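Local coordinates for protein glucosamine kinase (Streptacidiphilus jiangxiensis, PDB 6HWJ) that catalyses the ATP-dependent, magnesium-requiring phosphorylation of D-glucosamine to D-glucosamine 6-phosphate, and acts more weakly on glucose, at residues L39-G44 against E81-A86; T110-I115 against V124-C129; A232-G237 against P293-H298; P334-V339 against D391-R396. One frame throughout, in Å; residues are numbered along the deposited sequence.

Interaction 1: L39-G44 against E81-A86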
# COMPACT_ATOMS: atom_id res chain seq x y z
N LEU A 39 -5.82 -9.18 24.51
CA LEU A 39 -4.56 -9.88 24.56
C LEU A 39 -3.73 -9.29 25.69
O LEU A 39 -3.30 -8.14 25.62
CB LEU A 39 -3.81 -9.77 23.24
CG LEU A 39 -2.40 -10.40 23.26
CD1 LEU A 39 -2.49 -11.91 23.43
CD2 LEU A 39 -1.65 -10.04 21.99
N ASP A 40 -3.51 -10.07 26.74
CA ASP A 40 -2.76 -9.62 27.91
C ASP A 40 -1.27 -9.71 27.61
O ASP A 40 -0.76 -10.79 27.29
CB ASP A 40 -3.14 -10.46 29.12
CG ASP A 40 -2.58 -9.90 30.43
OD1 ASP A 40 -1.52 -9.25 30.42
OD2 ASP A 40 -3.25 -10.12 31.48
N LEU A 41 -0.57 -8.57 27.69
CA LEU A 41 0.86 -8.54 27.41
C LEU A 41 1.70 -8.53 28.68
O LEU A 41 2.93 -8.44 28.58
CB LEU A 41 1.21 -7.33 26.55
CG LEU A 41 0.59 -7.28 25.15
CD1 LEU A 41 0.85 -5.92 24.50
CD2 LEU A 41 1.11 -8.39 24.28
N GLY A 42 1.09 -8.59 29.85
CA GLY A 42 1.81 -8.61 31.11
C GLY A 42 2.09 -7.23 31.65
O GLY A 42 2.15 -6.23 30.91
N GLU A 43 2.25 -7.17 32.97
CA GLU A 43 2.72 -5.96 33.67
C GLU A 43 1.83 -4.75 33.41
O GLU A 43 2.30 -3.61 33.35
CB GLU A 43 4.17 -5.64 33.28
CG GLU A 43 5.15 -6.80 33.49
CD GLU A 43 6.61 -6.37 33.36
OE1 GLU A 43 7.31 -6.37 34.39
OE2 GLU A 43 7.05 -6.01 32.26
N GLY A 44 0.53 -4.99 33.27
CA GLY A 44 -0.43 -3.93 33.05
C GLY A 44 -0.62 -3.49 31.62
O GLY A 44 -1.30 -2.48 31.39
N GLU A 81 6.72 -1.92 23.32
CA GLU A 81 7.80 -2.75 23.84
C GLU A 81 7.29 -4.12 24.27
O GLU A 81 7.93 -5.14 23.97
CB GLU A 81 8.45 -2.00 25.01
CG GLU A 81 9.60 -2.63 25.65
CD GLU A 81 10.17 -1.71 26.74
OE1 GLU A 81 10.29 -2.18 27.89
OE2 GLU A 81 10.44 -0.53 26.42
N HIS A 82 6.16 -4.16 24.99
CA HIS A 82 5.65 -5.44 25.46
C HIS A 82 5.07 -6.28 24.33
O HIS A 82 5.10 -7.51 24.39
CB HIS A 82 4.60 -5.21 26.55
CG HIS A 82 5.20 -4.90 27.89
ND1 HIS A 82 5.90 -3.74 28.14
CD2 HIS A 82 5.27 -5.64 29.03
CE1 HIS A 82 6.35 -3.76 29.38
NE2 HIS A 82 5.99 -4.90 29.94
N LEU A 83 4.53 -5.64 23.29
CA LEU A 83 4.11 -6.41 22.12
C LEU A 83 5.32 -7.07 21.46
O LEU A 83 5.28 -8.25 21.10
CB LEU A 83 3.38 -5.52 21.14
CG LEU A 83 2.98 -6.23 19.82
CD1 LEU A 83 1.89 -7.25 20.08
CD2 LEU A 83 2.53 -5.23 18.78
N VAL A 84 6.41 -6.32 21.30
CA VAL A 84 7.61 -6.89 20.71
C VAL A 84 8.14 -8.03 21.57
O VAL A 84 8.54 -9.08 21.05
CB VAL A 84 8.67 -5.79 20.52
CG1 VAL A 84 9.98 -6.39 20.04
CG2 VAL A 84 8.14 -4.76 19.51
N ALA A 85 8.10 -7.88 22.89
CA ALA A 85 8.58 -8.95 23.76
C ALA A 85 7.73 -10.20 23.62
O ALA A 85 8.26 -11.32 23.60
CB ALA A 85 8.60 -8.47 25.23
N ALA A 86 6.40 -10.04 23.48
CA ALA A 86 5.54 -11.20 23.29
C ALA A 86 5.85 -11.92 21.98
O ALA A 86 5.60 -13.12 21.86
CB ALA A 86 4.07 -10.79 23.31
O HOH W 1 4.83 -9.09 26.73

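Interaction 2: T110-I115 against V124-C129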
# COMPACT_ATOMS: atom_id res chain seq x y z
N THR A 110 13.93 -2.70 23.57
CA THR A 110 13.27 -1.83 24.54
C THR A 110 13.52 -0.38 24.18
O THR A 110 14.44 -0.06 23.43
CB THR A 110 13.79 -2.08 25.98
OG1 THR A 110 15.22 -1.97 25.98
CG2 THR A 110 13.41 -3.48 26.46
N GLY A 111 12.70 0.49 24.74
CA GLY A 111 12.79 1.92 24.46
C GLY A 111 11.84 2.32 23.35
O GLY A 111 11.89 1.75 22.26
N GLU A 112 10.98 3.29 23.60
CA GLU A 112 9.95 3.66 22.65
C GLU A 112 10.08 5.11 22.25
O GLU A 112 10.41 5.97 23.08
CB GLU A 112 8.55 3.42 23.23
CG GLU A 112 8.22 1.97 23.48
CD GLU A 112 6.84 1.76 24.07
OE1 GLU A 112 6.19 2.78 24.43
OE2 GLU A 112 6.42 0.60 24.19
N ARG A 113 9.80 5.39 20.98
CA ARG A 113 9.79 6.76 20.47
C ARG A 113 8.69 6.86 19.42
O ARG A 113 8.68 6.10 18.45
CB ARG A 113 11.16 7.11 19.88
CG ARG A 113 11.22 8.48 19.22
CD ARG A 113 12.67 8.88 18.90
NE ARG A 113 13.30 8.01 17.92
CZ ARG A 113 13.20 8.16 16.60
NH1 ARG A 113 13.84 7.33 15.78
NH2 ARG A 113 12.46 9.13 16.09
N GLY A 114 7.77 7.80 19.61
CA GLY A 114 6.70 7.99 18.65
C GLY A 114 7.14 8.75 17.43
O GLY A 114 8.03 9.59 17.48
N ILE A 115 6.50 8.43 16.29
CA ILE A 115 6.76 9.11 15.03
C ILE A 115 5.43 9.27 14.30
O ILE A 115 4.55 8.41 14.40
CB ILE A 115 7.77 8.37 14.13
CG1 ILE A 115 7.35 6.92 13.94
CG2 ILE A 115 9.16 8.47 14.71
CD1 ILE A 115 8.03 6.23 12.77
N VAL A 124 5.17 3.48 16.43
CA VAL A 124 6.07 3.62 17.56
C VAL A 124 7.37 2.90 17.23
O VAL A 124 7.36 1.70 16.92
CB VAL A 124 5.45 3.02 18.84
CG1 VAL A 124 6.42 3.21 20.02
CG2 VAL A 124 4.12 3.69 19.14
N ILE A 125 8.47 3.62 17.30
CA ILE A 125 9.80 3.03 17.09
C ILE A 125 10.27 2.40 18.39
O ILE A 125 10.24 3.04 19.46
CB ILE A 125 10.80 4.09 16.59
CG1 ILE A 125 10.31 4.73 15.30
CG2 ILE A 125 12.16 3.46 16.39
CD1 ILE A 125 11.15 5.91 14.84
N VAL A 126 10.67 1.14 18.33
CA VAL A 126 11.13 0.43 19.52
C VAL A 126 12.57 0.00 19.31
O VAL A 126 12.95 -0.48 18.24
CB VAL A 126 10.22 -0.80 19.82
CG1 VAL A 126 10.54 -1.36 21.20
CG2 VAL A 126 8.77 -0.39 19.76
N GLY A 127 13.38 0.21 20.36
CA GLY A 127 14.80 -0.11 20.28
C GLY A 127 15.57 0.60 19.19
O GLY A 127 16.68 0.17 18.84
N GLU A 128 15.01 1.68 18.65
CA GLU A 128 15.58 2.37 17.49
C GLU A 128 15.91 1.41 16.35
O GLU A 128 16.78 1.69 15.52
CB GLU A 128 16.83 3.17 17.89
CG GLU A 128 16.49 4.29 18.90
CD GLU A 128 15.45 5.25 18.37
OE1 GLU A 128 15.47 5.56 17.16
OE2 GLU A 128 14.60 5.71 19.17
N CYS A 129 15.21 0.26 16.30
CA CYS A 129 15.45 -0.69 15.22
C CYS A 129 14.20 -1.41 14.76
O CYS A 129 14.30 -2.19 13.81
CB CYS A 129 16.52 -1.71 15.66
SG CYS A 129 16.08 -2.69 17.11
O HOH W 2 13.12 3.59 19.87

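Interaction 3: A232-G237 against P293-H298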
# COMPACT_ATOMS: atom_id res chain seq x y z
N ALA A 232 5.86 -14.87 -4.77
CA ALA A 232 5.59 -15.25 -3.39
C ALA A 232 4.12 -15.11 -3.06
O ALA A 232 3.55 -15.99 -2.40
CB ALA A 232 6.42 -14.37 -2.43
N LEU A 233 3.49 -14.01 -3.47
CA LEU A 233 2.07 -13.82 -3.19
C LEU A 233 1.23 -14.88 -3.89
O LEU A 233 0.24 -15.37 -3.33
CB LEU A 233 1.64 -12.41 -3.61
CG LEU A 233 2.32 -11.25 -2.89
CD1 LEU A 233 1.90 -9.94 -3.51
CD2 LEU A 233 2.05 -11.23 -1.38
N ALA A 234 1.62 -15.25 -5.10
CA ALA A 234 0.83 -16.21 -5.87
C ALA A 234 0.85 -17.60 -5.24
O ALA A 234 0.00 -18.43 -5.59
CB ALA A 234 1.34 -16.29 -7.31
N ALA A 235 1.79 -17.87 -4.33
CA ALA A 235 1.81 -19.16 -3.65
C ALA A 235 0.57 -19.38 -2.78
O ALA A 235 0.25 -20.53 -2.48
CB ALA A 235 3.07 -19.27 -2.79
N ARG A 236 -0.12 -18.32 -2.39
CA ARG A 236 -1.39 -18.46 -1.68
C ARG A 236 -2.53 -18.88 -2.60
O ARG A 236 -3.63 -19.16 -2.12
CB ARG A 236 -1.76 -17.16 -0.98
CG ARG A 236 -0.87 -16.83 0.23
CD ARG A 236 -1.54 -15.86 1.19
NE ARG A 236 -2.75 -16.41 1.80
CZ ARG A 236 -4.00 -16.13 1.40
NH1 ARG A 236 -4.22 -15.30 0.39
NH2 ARG A 236 -5.02 -16.70 2.02
N GLY A 237 -2.29 -18.92 -3.90
CA GLY A 237 -3.27 -19.38 -4.86
C GLY A 237 -3.69 -18.28 -5.80
O GLY A 237 -3.23 -17.14 -5.73
N PRO A 293 -5.82 -14.71 -14.57
CA PRO A 293 -5.61 -15.07 -13.16
C PRO A 293 -5.56 -13.85 -12.25
O PRO A 293 -4.86 -12.87 -12.53
CB PRO A 293 -4.26 -15.81 -13.18
CG PRO A 293 -3.54 -15.22 -14.36
CD PRO A 293 -4.62 -14.94 -15.40
N LEU A 294 -6.29 -13.93 -11.15
CA LEU A 294 -6.20 -12.95 -10.07
C LEU A 294 -5.45 -13.56 -8.89
O LEU A 294 -5.68 -14.72 -8.53
CB LEU A 294 -7.58 -12.49 -9.61
CG LEU A 294 -8.59 -12.16 -10.73
CD1 LEU A 294 -9.97 -11.86 -10.14
CD2 LEU A 294 -8.06 -11.00 -11.54
N ILE A 295 -4.55 -12.77 -8.30
CA ILE A 295 -3.74 -13.18 -7.15
C ILE A 295 -3.79 -12.09 -6.09
O ILE A 295 -4.27 -10.98 -6.33
CB ILE A 295 -2.27 -13.47 -7.54
CG1 ILE A 295 -1.61 -12.23 -8.14
CG2 ILE A 295 -2.18 -14.65 -8.53
CD1 ILE A 295 -0.09 -12.31 -8.18
N ASP A 296 -3.28 -12.41 -4.91
CA ASP A 296 -2.97 -11.37 -3.92
C ASP A 296 -1.92 -10.43 -4.52
O ASP A 296 -0.86 -10.87 -4.96
CB ASP A 296 -2.42 -12.02 -2.63
CG ASP A 296 -3.44 -12.89 -1.91
OD1 ASP A 296 -4.62 -12.95 -2.33
OD2 ASP A 296 -3.06 -13.54 -0.93
N VAL A 297 -2.22 -9.13 -4.54
CA VAL A 297 -1.34 -8.15 -5.14
C VAL A 297 -0.99 -7.09 -4.10
O VAL A 297 -1.56 -7.04 -3.01
CB VAL A 297 -1.95 -7.48 -6.40
CG1 VAL A 297 -2.17 -8.50 -7.51
CG2 VAL A 297 -3.25 -6.76 -6.07
N HIS A 298 -0.03 -6.23 -4.45
CA HIS A 298 0.25 -5.05 -3.64
C HIS A 298 -0.95 -4.10 -3.67
O HIS A 298 -1.46 -3.69 -2.61
CB HIS A 298 1.51 -4.33 -4.15
CG HIS A 298 1.90 -3.14 -3.33
ND1 HIS A 298 1.22 -1.94 -3.38
CD2 HIS A 298 2.89 -2.97 -2.40
CE1 HIS A 298 1.77 -1.08 -2.53
NE2 HIS A 298 2.79 -1.68 -1.92
O HOH W 3 -2.44 -15.09 -4.26

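Interaction 4: P334-V339 against D391-R396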
# COMPACT_ATOMS: atom_id res chain seq x y z
N PRO A 334 -5.51 -8.75 -10.95
CA PRO A 334 -4.45 -9.20 -11.86
C PRO A 334 -3.09 -8.68 -11.41
O PRO A 334 -2.96 -7.52 -11.02
CB PRO A 334 -4.84 -8.61 -13.22
CG PRO A 334 -6.26 -8.15 -13.05
CD PRO A 334 -6.40 -7.78 -11.61
N ALA A 335 -2.07 -9.53 -11.52
CA ALA A 335 -0.70 -9.08 -11.27
C ALA A 335 -0.33 -7.92 -12.19
O ALA A 335 0.43 -7.03 -11.78
CB ALA A 335 0.27 -10.25 -11.45
N ALA A 336 -0.86 -7.90 -13.41
CA ALA A 336 -0.56 -6.82 -14.32
C ALA A 336 -0.97 -5.46 -13.76
O ALA A 336 -0.43 -4.43 -14.19
CB ALA A 336 -1.24 -7.05 -15.67
N LEU A 337 -1.90 -5.43 -12.80
CA LEU A 337 -2.26 -4.17 -12.17
C LEU A 337 -1.05 -3.55 -11.46
O LEU A 337 -0.79 -2.34 -11.61
CB LEU A 337 -3.41 -4.39 -11.18
CG LEU A 337 -3.81 -3.14 -10.40
CD1 LEU A 337 -4.47 -2.12 -11.32
CD2 LEU A 337 -4.76 -3.50 -9.23
N ASP A 338 -0.32 -4.34 -10.67
CA ASP A 338 0.91 -3.81 -10.06
C ASP A 338 1.90 -3.41 -11.13
O ASP A 338 2.63 -2.41 -10.98
CB ASP A 338 1.56 -4.84 -9.13
CG ASP A 338 0.77 -5.10 -7.85
OD1 ASP A 338 -0.06 -4.26 -7.43
OD2 ASP A 338 1.03 -6.16 -7.24
N VAL A 339 2.00 -4.21 -12.20
CA VAL A 339 2.97 -3.93 -13.26
C VAL A 339 2.71 -2.55 -13.86
O VAL A 339 3.63 -1.74 -13.97
CB VAL A 339 2.91 -5.02 -14.34
CG1 VAL A 339 3.68 -4.61 -15.56
CG2 VAL A 339 3.43 -6.35 -13.79
N ASP A 391 2.94 -17.66 -15.63
CA ASP A 391 1.52 -17.63 -15.97
C ASP A 391 0.70 -16.68 -15.10
O ASP A 391 -0.50 -16.52 -15.36
CB ASP A 391 0.93 -19.04 -15.87
CG ASP A 391 1.30 -19.74 -14.57
OD1 ASP A 391 1.94 -19.11 -13.70
OD2 ASP A 391 0.95 -20.93 -14.42
N LEU A 392 1.28 -16.05 -14.07
CA LEU A 392 0.50 -15.09 -13.31
C LEU A 392 0.39 -13.75 -14.02
O LEU A 392 -0.48 -12.94 -13.67
CB LEU A 392 1.11 -14.91 -11.92
CG LEU A 392 2.51 -14.38 -11.78
CD1 LEU A 392 2.53 -12.86 -11.80
CD2 LEU A 392 3.14 -14.92 -10.50
N PHE A 393 1.22 -13.51 -15.03
CA PHE A 393 1.25 -12.24 -15.76
C PHE A 393 0.53 -12.42 -17.09
O PHE A 393 1.00 -13.15 -17.96
CB PHE A 393 2.70 -11.78 -15.95
CG PHE A 393 2.83 -10.48 -16.71
CD1 PHE A 393 2.06 -9.38 -16.36
CD2 PHE A 393 3.72 -10.36 -17.76
CE1 PHE A 393 2.17 -8.20 -17.05
CE2 PHE A 393 3.84 -9.17 -18.45
CZ PHE A 393 3.06 -8.09 -18.10
N ASP A 394 -0.62 -11.75 -17.24
CA ASP A 394 -1.38 -11.72 -18.50
C ASP A 394 -1.17 -10.35 -19.13
O ASP A 394 -1.81 -9.37 -18.73
CB ASP A 394 -2.85 -12.01 -18.24
CG ASP A 394 -3.67 -12.15 -19.53
OD1 ASP A 394 -3.15 -11.82 -20.62
OD2 ASP A 394 -4.84 -12.57 -19.44
N ASP A 395 -0.26 -10.27 -20.10
CA ASP A 395 0.13 -8.97 -20.65
C ASP A 395 -0.88 -8.42 -21.64
O ASP A 395 -0.72 -7.28 -22.11
CB ASP A 395 1.52 -9.05 -21.30
CG ASP A 395 1.62 -10.12 -22.36
OD1 ASP A 395 0.57 -10.66 -22.78
OD2 ASP A 395 2.76 -10.44 -22.75
N ARG A 396 -1.94 -9.16 -21.96
CA ARG A 396 -3.06 -8.56 -22.67
C ARG A 396 -3.66 -7.41 -21.87
O ARG A 396 -4.27 -6.52 -22.46
CB ARG A 396 -4.13 -9.60 -22.96
CG ARG A 396 -3.64 -10.75 -23.85
CD ARG A 396 -4.70 -11.83 -23.96
NE ARG A 396 -5.08 -12.36 -22.65
CZ ARG A 396 -6.11 -13.17 -22.45
NH1 ARG A 396 -6.86 -13.56 -23.47
NH2 ARG A 396 -6.38 -13.60 -21.22
O HOH W 4 -2.46 -12.32 -11.80
O HOH W 5 -1.69 -10.61 -14.76

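Interaction 1: L39-G44 against E81-A86
Glu43 reaches over to His82 and takes a hydrogen bond from the imidazole: His82 NE2 lies 2.8 Å from Glu43 OE2, with an N-H...O angle of 160°. His82 CG lies anti to the carbonyl carbon, which carries the ring toward Glu43. The carboxylate oxygen sits near the ring plane but is met on its anti side, and the two flat groups are turned 46° apart. Also at the ring edge, Leu41 O lies 3.7 Å from His82 CD2. Beside this polar pair, Leu41 supplies the apolar part: Leu41 CD2 rests 3.9 Å from Ala86 CB, while Leu41 CD1 reaches Leu83 CB at 4.2 Å. A branched leucine suits a place with two neighbours on one helix, and the small Ala86 offers its CB to one methyl. Leu41 and Gly42, in the last part of strand 34-42, both face His45 in a classic beta bulge, and the axes of 39-42 and 81-86 run at 98° to each other. Water 1 bridges the two backbones, donating to Leu41 O and His82 O. In the second shell, His82 ND1 is bonded to Gly78 O and the ring stacks on His45, which together fix its rotation. Asp40 forms an Asx turn, OD1 accepting from Gly42 N, and Gly42 has positive phi, where a CB would be jammed against the preceding carbonyl O.

Interaction 2: T110-I115 against V124-C129
Arg113 runs alongside Ile125, its partner in the hydrogen-bonded pair of this hairpin, and then turns to grip Glu128. Arg113 CB lies 3.8 Å from Glu128 OE2. The chain leaves CB with CG anti to the backbone N (chi1 175°) and bends at chi3; Arg113 CD lies 3.7 Å from Glu128 OE2, and the guanidinium comes edge-on to the carboxylate. Arg113 NE bonds to Glu128 OE2 at 2.9 Å and Arg113 NH1 to Glu128 OE1 at 2.8 Å, each oxygen using its syn lone pair; with the planes only 18° apart, this is a side-on, two-point salt bridge. Over one face of the guanidinium lies Ile125 CD1. The backbones belong to the antiparallel hairpin of strands 112-115 and 123-126, at one border of a six-stranded sheet, and Arg113 and Ile125 exchange both their N-H...O bonds. Gly127 N bonds to Gly111 O at 2.9 Å, and both glycines have positive phi. Ile115 crosses Ile125 at about a right angle. On the other face Glu112 CB packs 3.9 Å from Val124 CG1, while the Glu112 carboxylate accepts from the backbone N-H groups of Glu81, Gly76 and Gly78. Arg113 NH1 also makes a weak hydrogen bond to Tyr187 OH, of a residue inferred to bind ATP.

Interaction 3: A232-G237 against P293-H298
Asp296 and Leu233 meet at the centre of this contact, with Ile295 beside them. The carboxylate of Asp296 turns to the end of helix 212-234, where Arg236 NH1 lies 2.5 Å from Asp296 OD2. This salt bridge is modelled very short and bent, 141° at the hydrogen, and Arg236 is poorly ordered, so its exact length is uncertain. As modelled, the guanidinium is nearly coplanar with the carboxylate, and the arginine, bent at chi3, turns its edge to the acid. The other oxygen, Asp296 OD1, has a second arginine partner in Arg332. An aspartate, short and doubly accepting, thus suits a buried place between positive charges, which would probably favour its ionised form.

Leu233 lies along the backbone of the same residue: Leu233 CB lies 3.2 Å and Leu233 CD1 3.3 Å from Asp296 O. Asp296 O has no hydrogen-bonding partner in the model despite its burial. The contact joins the C-terminal end of a long helix to strand 293-295, the central strand of a small antiparallel sheet, just before the chain enters the substrate and metal site at Asp300 and Gln305. Ala234 to Gly237 form a type I turn, and positive phi suits glycine at its last position. Ile295 adds an apolar contact, Ile295 CG2 lying 4.1 Å from Ala234 CB and 3.9 Å from Gly237 O. Water 3 ties the pieces together, donating to Leu233 O and Gly237 O while accepting from Asp296 N.

Interaction 4: P334-V339 against D391-R396
Phe393 carries its ring with CG anti to the backbone N (chi1 179°), which extends CE1 to the first turn of helix 335-356; Leu392 takes the less common place between the backbone N and carbonyl carbon (chi1 62°), which brings CD1 against Ala335. Leu392 CD1 and Ala335 CB are only 3.5 Å apart, a tight carbon pair. The ring offers its edge to Ala336, with Phe393 CE1 at 3.9 Å from Ala336 CB, and Val339 CG2 lies 4.0 Å from Phe393 CE1. Two successive alanines, short at CB, are consistent with the close approach of the loop, and the beta-branched valine one turn on adds a methyl that meets the same CE1 obliquely. The segment 391-396 belongs to the linker between helices 362-386 and 398-416, so the contact packs this loop on the start of a third helix in the helical C-terminal part of the kinase. No direct hydrogen bond crosses; water 4 joins Ala335 N to Leu392 O, and water 5 links that carbonyl with Ala336 N and Asp394 N, serving N-H groups of the helix's first turn. Asp394 holds the loop's shape: OD1 accepts from Arg396 N in an Asx turn, and Arg396 grips its carboxylate side-on, Arg396 NH2 lying 2.6 Å from Asp394 OD2. Tyr380 meets the Phe393 ring edge-to-face.

Overall arrangement
The four contacts fall into two touching pairs. Interactions 1 and 2 have centres 15 Å apart and are joined through Glu81: Glu81 N lies 2.7 Å from Glu112 OE2, and Glu81 OE2 3.0 Å from Gly111 N. Interaction 2 borders the inferred ATP residues, Arg113 being about 3 Å from Tyr187 between side chains, and Leu83 of interaction 1 is about 8 Å from Lys133. Interactions 3 and 4, 11 Å between centres, meet where His298 N lies 3.0 Å from Asp338 OD2. Interaction 3 leads into the magnesium and glucosamine site, its His298 side chain about 4 Å from those of Gln305 and Asp300. Interaction 4 lies on the opposite side of the chain's centre from interactions 1 and 2.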